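Local coordinates for protein methanogen homoaconitase large subunit (Methanocaldococcus jannaschii, PDB 4KP2) that catalyses, as the large subunit of a hydro-lyase, the reversible dehydration of (R)-homocitrate to cis-homoaconitate and its hydration to homoisocitrate, at residues 42-47 against 165-170; 171-176 against 207-212. One frame throughout, in Å; residues are numbered along the deposited sequence.

Interaction 1: residues 42-47 against 165-170; sequences SIEVEV and TGETWI
Val45 and Thr168 form the central hydrogen-bonded pair of an antiparallel two-strand junction, each giving its N to the other's O at 3.0 Å. On one side of it strand 42-46 continues to Ile43, whose N reaches Ile170 O, while the return bond from Ile170 N to Ile43 O is weak. On the other side Val47 N donates to Gly166 O at 2.7 Å and almost straight, closing the pairing just where the chain leaves helix 156-165 through the positive phi of Gly166. Between these bonds CA-H...O contacts fill in, as from Glu44 CA to Thr168 O.

The apolar face carries Ile43, Val45, Thr168 and Ile170. Val45 CG2 meets Ile170 CD1 at 4.3 Å, and Thr168 CG2 comes against Val47 CG2. Phe133 of strand 133-136 touches Val45, Val47, Thr168 and Ile170, so this face turns inward.

The face with Glu44, Glu46, Glu167 and Trp169 is polar and aromatic. Glu44 lays its chain over the indole: CB stands 3.7 Å from the centroid of the Trp169 six-membered ring, a CH-pi contact nearly on the ring normal. Because CG of Glu44 is anti to its own N (chi1 -177°) and the chain is extended, the carboxylate continues across the ring, stacked on it with planes 24° apart. Trp169 NE1 is hydrogen-bonded to Tyr161 OH, which limits how the indole can turn. With an alanine here CB could still sit over the ring, but the CG methylene and stacked carboxylate would be gone, which would probably leave the benzo part less well covered.

Acid groups also crowd together here: Glu44 OE2 lies 2.8 Å from Glu167 OE1, and Glu46 runs alongside Glu167. Such proximity of three carboxylates is likely to raise the proton affinity of at least one of them.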
loop_
_atom_site.group_PDB
_atom_site.type_symbol
_atom_site.label_atom_id
_atom_site.label_comp_id
_atom_site.label_asym_id
_atom_site.label_seq_id
_atom_site.Cartn_x
_atom_site.Cartn_y
_atom_site.Cartn_z
ATOM N N SER A 42 29.861 19.856 27.504
ATOM C CA SER A 42 29.801 19.703 26.055
ATOM C C SER A 42 30.997 18.890 25.577
ATOM O O SER A 42 32.143 19.314 25.722
ATOM C CB SER A 42 29.783 21.069 25.367
ATOM O OG SER A 42 31.001 21.760 25.581
ATOM N N ILE A 43 30.727 17.719 25.009
ATOM C CA ILE A 43 31.791 16.811 24.595
ATOM C C ILE A 43 31.715 16.461 23.113
ATOM O O ILE A 43 30.682 16.654 22.468
ATOM C CB ILE A 43 31.761 15.507 25.412
ATOM C CG1 ILE A 43 30.427 14.786 25.210
ATOM C CG2 ILE A 43 31.991 15.794 26.887
ATOM C CD1 ILE A 43 30.308 13.493 25.987
ATOM N N GLU A 44 32.819 15.948 22.581
ATOM C CA GLU A 44 32.870 15.494 21.200
ATOM C C GLU A 44 32.760 13.976 21.166
ATOM O O GLU A 44 33.640 13.274 21.665
ATOM C CB GLU A 44 34.173 15.939 20.538
ATOM C CG GLU A 44 34.279 15.579 19.066
ATOM C CD GLU A 44 35.619 15.956 18.467
ATOM O OE1 GLU A 44 36.619 15.988 19.217
ATOM O OE2 GLU A 44 35.671 16.224 17.249
ATOM N N VAL A 45 31.681 13.474 20.578
ATOM C CA VAL A 45 31.413 12.040 20.564
ATOM C C VAL A 45 31.559 11.432 19.172
ATOM O O VAL A 45 30.982 11.926 18.204
ATOM C CB VAL A 45 29.995 11.736 21.085
ATOM C CG1 VAL A 45 29.742 10.237 21.094
ATOM C CG2 VAL A 45 29.807 12.321 22.472
ATOM N N GLU A 46 32.334 10.357 19.079
ATOM C CA GLU A 46 32.439 9.605 17.836
ATOM C C GLU A 46 31.174 8.780 17.646
ATOM O O GLU A 46 30.753 8.058 18.546
ATOM C CB GLU A 46 33.671 8.700 17.850
ATOM C CG GLU A 46 34.992 9.453 17.875
ATOM C CD GLU A 46 36.190 8.534 17.745
ATOM O OE1 GLU A 46 35.998 7.299 17.767
ATOM O OE2 GLU A 46 37.321 9.048 17.618
ATOM N N VAL A 47 30.567 8.893 16.470
ATOM C CA VAL A 47 29.289 8.240 16.206
ATOM C C VAL A 47 29.461 6.780 15.797
ATOM O O VAL A 47 30.252 6.459 14.909
ATOM C CB VAL A 47 28.492 8.997 15.127
ATOM C CG1 VAL A 47 27.138 8.344 14.904
ATOM C CG2 VAL A 47 28.322 10.451 15.534
ATOM N N THR A 165 32.590 13.486 9.212
ATOM C CA THR A 165 33.625 13.404 10.237
ATOM C C THR A 165 33.472 12.182 11.136
ATOM O O THR A 165 34.448 11.695 11.709
ATOM C CB THR A 165 33.645 14.670 11.117
ATOM O OG1 THR A 165 32.390 14.806 11.797
ATOM C CG2 THR A 165 33.894 15.907 10.268
ATOM N N GLY A 166 32.245 11.691 11.264
ATOM C CA GLY A 166 31.965 10.561 12.130
ATOM C C GLY A 166 31.901 10.975 13.585
ATOM O O GLY A 166 31.868 10.140 14.488
ATOM N N GLU A 167 31.887 12.284 13.806
ATOM C CA GLU A 167 31.845 12.846 15.148
ATOM C C GLU A 167 30.809 13.958 15.206
ATOM O O GLU A 167 30.449 14.533 14.181
ATOM C CB GLU A 167 33.216 13.400 15.537
ATOM C CG GLU A 167 34.324 12.359 15.579
ATOM C CD GLU A 167 35.705 12.982 15.646
ATOM O OE1 GLU A 167 35.835 14.176 15.301
ATOM O OE2 GLU A 167 36.658 12.278 16.040
ATOM N N THR A 168 30.330 14.256 16.408
ATOM C CA THR A 168 29.389 15.350 16.599
ATOM C C THR A 168 29.627 16.024 17.945
ATOM O O THR A 168 30.352 15.501 18.792
ATOM C CB THR A 168 27.934 14.865 16.526
ATOM O OG1 THR A 168 27.050 15.990 16.592
ATOM C CG2 THR A 168 27.633 13.922 17.678
ATOM N N TRP A 169 29.016 17.187 18.135
ATOM C CA TRP A 169 29.189 17.942 19.368
ATOM C C TRP A 169 27.859 18.121 20.082
ATOM O O TRP A 169 26.979 18.839 19.606
ATOM C CB TRP A 169 29.815 19.306 19.075
ATOM C CG TRP A 169 31.148 19.213 18.406
ATOM C CD1 TRP A 169 31.385 18.990 17.083
ATOM C CD2 TRP A 169 32.433 19.342 19.027
ATOM N NE1 TRP A 169 32.737 18.969 16.840
ATOM C CE2 TRP A 169 33.403 19.185 18.017
ATOM C CE3 TRP A 169 32.858 19.577 20.339
ATOM C CZ2 TRP A 169 34.769 19.253 18.277
ATOM C CZ3 TRP A 169 34.216 19.644 20.595
ATOM C CH2 TRP A 169 35.155 19.483 19.569
ATOM N N ILE A 170 27.715 17.459 21.226
ATOM C CA ILE A 170 26.493 17.554 22.011
ATOM C C ILE A 170 26.795 17.921 23.456
ATOM O O ILE A 170 27.932 17.807 23.916
ATOM C CB ILE A 170 25.715 16.229 22.009
ATOM C CG1 ILE A 170 26.534 15.139 22.702
ATOM C CG2 ILE A 170 25.349 15.820 20.590
ATOM C CD1 ILE A 170 25.786 13.848 22.896
#

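Interaction 2: residues 171-176 against 207-212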
loop_
_atom_site.group_PDB
_atom_site.type_symbol
_atom_site.label_atom_id
_atom_site.label_comp_id
_atom_site.label_asym_id
_atom_site.label_seq_id
_atom_site.Cartn_x
_atom_site.Cartn_y
_atom_site.Cartn_z
ATOM N N LYS A 171 25.765 18.362 24.167
ATOM C CA LYS A 171 25.887 18.661 25.584
ATOM C C LYS A 171 25.237 17.540 26.381
ATOM O O LYS A 171 24.088 17.180 26.126
ATOM C CB LYS A 171 25.212 19.993 25.907
ATOM C CG LYS A 171 25.358 20.426 27.355
ATOM C CD LYS A 171 24.620 21.730 27.641
ATOM C CE LYS A 171 25.282 22.931 26.970
ATOM N NZ LYS A 171 24.852 23.139 25.555
ATOM N N VAL A 172 25.980 16.983 27.336
ATOM C CA VAL A 172 25.466 15.904 28.173
ATOM C C VAL A 172 24.226 16.364 28.928
ATOM O O VAL A 172 24.298 17.262 29.767
ATOM C CB VAL A 172 26.519 15.405 29.176
ATOM C CG1 VAL A 172 25.952 14.266 30.013
ATOM C CG2 VAL A 172 27.777 14.962 28.449
ATOM N N PRO A 173 23.077 15.746 28.621
ATOM C CA PRO A 173 21.777 16.183 29.135
ATOM C C PRO A 173 21.542 15.772 30.581
ATOM O O PRO A 173 22.192 14.856 31.085
ATOM C CB PRO A 173 20.792 15.448 28.227
ATOM C CG PRO A 173 21.502 14.184 27.882
ATOM C CD PRO A 173 22.959 14.552 27.764
ATOM N N LYS A 174 20.617 16.463 31.239
ATOM C CA LYS A 174 20.161 16.060 32.559
ATOM C C LYS A 174 19.206 14.888 32.388
ATOM O O LYS A 174 18.700 14.650 31.291
ATOM C CB LYS A 174 19.466 17.226 33.265
ATOM C CG LYS A 174 20.366 18.432 33.493
ATOM C CD LYS A 174 19.599 19.593 34.104
ATOM C CE LYS A 174 20.498 20.801 34.323
ATOM N NZ LYS A 174 19.739 21.959 34.872
ATOM N N THR A 175 18.960 14.154 33.467
ATOM C CA THR A 175 18.149 12.948 33.375
ATOM C C THR A 175 16.941 12.951 34.306
ATOM O O THR A 175 17.083 12.956 35.528
ATOM C CB THR A 175 18.987 11.689 33.657
ATOM O OG1 THR A 175 19.990 11.542 32.644
ATOM C CG2 THR A 175 18.102 10.455 33.666
ATOM N N ILE A 176 15.752 12.944 33.714
ATOM C CA ILE A 176 14.528 12.743 34.474
ATOM C C ILE A 176 14.252 11.244 34.585
ATOM O O ILE A 176 13.879 10.588 33.608
ATOM C CB ILE A 176 13.333 13.498 33.843
ATOM C CG1 ILE A 176 11.998 12.937 34.342
ATOM C CG2 ILE A 176 13.408 13.445 32.329
ATOM C CD1 ILE A 176 11.699 13.247 35.788
ATOM N N TYR A 207 15.458 19.425 26.610
ATOM C CA TYR A 207 16.900 19.438 26.861
ATOM C C TYR A 207 17.329 18.376 27.872
ATOM O O TYR A 207 18.399 18.479 28.471
ATOM C CB TYR A 207 17.373 20.819 27.335
ATOM C CG TYR A 207 16.759 21.987 26.596
ATOM C CD1 TYR A 207 17.060 22.227 25.260
ATOM C CD2 TYR A 207 15.893 22.862 27.241
ATOM C CE1 TYR A 207 16.504 23.298 24.584
ATOM C CE2 TYR A 207 15.334 23.934 26.574
ATOM C CZ TYR A 207 15.642 24.148 25.246
ATOM O OH TYR A 207 15.086 25.215 24.579
ATOM N N MET A 208 16.496 17.357 28.061
ATOM C CA MET A 208 16.771 16.327 29.057
ATOM C C MET A 208 16.573 14.923 28.499
ATOM O O MET A 208 15.936 14.740 27.461
ATOM C CB MET A 208 15.888 16.527 30.289
ATOM C CG MET A 208 16.125 17.836 31.023
ATOM S SD MET A 208 14.996 18.060 32.407
ATOM C CE MET A 208 15.336 16.580 33.355
ATOM N N ALA A 209 17.122 13.936 29.199
ATOM C CA ALA A 209 17.019 12.544 28.783
ATOM C C ALA A 209 16.063 11.770 29.682
ATOM O O ALA A 209 15.959 12.048 30.877
ATOM C CB ALA A 209 18.391 11.889 28.781
ATOM N N ILE A 210 15.371 10.794 29.103
ATOM C CA ILE A 210 14.423 9.980 29.853
ATOM C C ILE A 210 15.040 8.638 30.226
ATOM O O ILE A 210 15.545 7.918 29.366
ATOM C CB ILE A 210 13.142 9.715 29.044
ATOM C CG1 ILE A 210 12.646 10.999 28.375
ATOM C CG2 ILE A 210 12.067 9.120 29.939
ATOM C CD1 ILE A 210 12.034 11.988 29.335
ATOM N N GLU A 211 14.995 8.303 31.510
ATOM C CA GLU A 211 15.520 7.026 31.978
ATOM C C GLU A 211 14.423 6.182 32.613
ATOM O O GLU A 211 13.997 6.442 33.739
ATOM C CB GLU A 211 16.660 7.243 32.975
ATOM C CG GLU A 211 17.256 5.959 33.525
ATOM C CD GLU A 211 18.475 6.204 34.393
ATOM O OE1 GLU A 211 19.094 7.280 34.256
ATOM O OE2 GLU A 211 18.810 5.323 35.212
ATOM N N TYR A 212 13.966 5.170 31.883
ATOM C CA TYR A 212 12.921 4.286 32.381
ATOM C C TYR A 212 13.502 3.177 33.249
ATOM O O TYR A 212 14.524 2.578 32.912
ATOM C CB TYR A 212 12.129 3.674 31.225
ATOM C CG TYR A 212 11.415 4.682 30.355
ATOM C CD1 TYR A 212 10.193 5.219 30.739
ATOM C CD2 TYR A 212 11.957 5.087 29.142
ATOM C CE1 TYR A 212 9.534 6.137 29.944
ATOM C CE2 TYR A 212 11.308 6.003 28.341
ATOM C CZ TYR A 212 10.096 6.524 28.745
ATOM O OH TYR A 212 9.451 7.439 27.944
#
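Ile176 packs its CB against Met208 CE at 3.7 Å and its CG2 against Ile210 CD1 at 3.6 Å, forming the apolar centre of a parallel strand pair in a beta-alpha-beta unit made of strand 167-180, helix 189-200 and strand 208-213. The two isoleucine side chains run alongside each other in a common direction. The methionine chain bends at its last torsion (chi3 57°), which brings the methyl back over the Ile176 backbone and CB. Nearer the start of the pair, Met208 CG also approaches Lys174 CB.

Thr175 and Ala209 lie on the reverse face, and Pro173, from the loop just before the strand, brings CG to 4.0 Å from Ala209 CB. Val25 of helix 24-33 covers both Pro173 and Ala209, so that helix 24-33 packs against this side of the sheet.

Three backbone bonds join the strands. Ala209 N reaches Lys174 O in a short, nearly straight bond of 2.7 Å; Ala209 O then accepts from Ile176 N at 3.0 Å, so Ala209 is gripped through both its amide and its carbonyl. The third, from Glu211 N to Ile176 O, is longer.

Glu211 forms the polar edge, its OE2 paired with Arg177 in a salt bridge and hydrogen-bonded to Tyr280 OH. Its other oxygen, OE1, rests 3.4 Å from Thr175 CG2, the methyl that chi1 of -64° places anti to the threonine N.

Strand 167-180, which is interrupted along its length, is common to both contacts: interaction 1 uses its first residues and interaction 2 a later portion. Their centres lie about 17 Å apart, and they touch where Ile43 CD1 packs on Val172 CG2 at 3.8 Å. In one mixed sheet this strand pairs antiparallel with 42-46 and parallel with 208-213, and 208-213 passes the sheet on to 239-242. Along the chain, both segments of interaction 1 come before either segment of interaction 2. As a worked example of one strand serving successive partners, they join the chain near its N-terminus to the beta-alpha-beta unit, away from the predicted iron-sulfur ligands Cys323, Cys383 and Cys386.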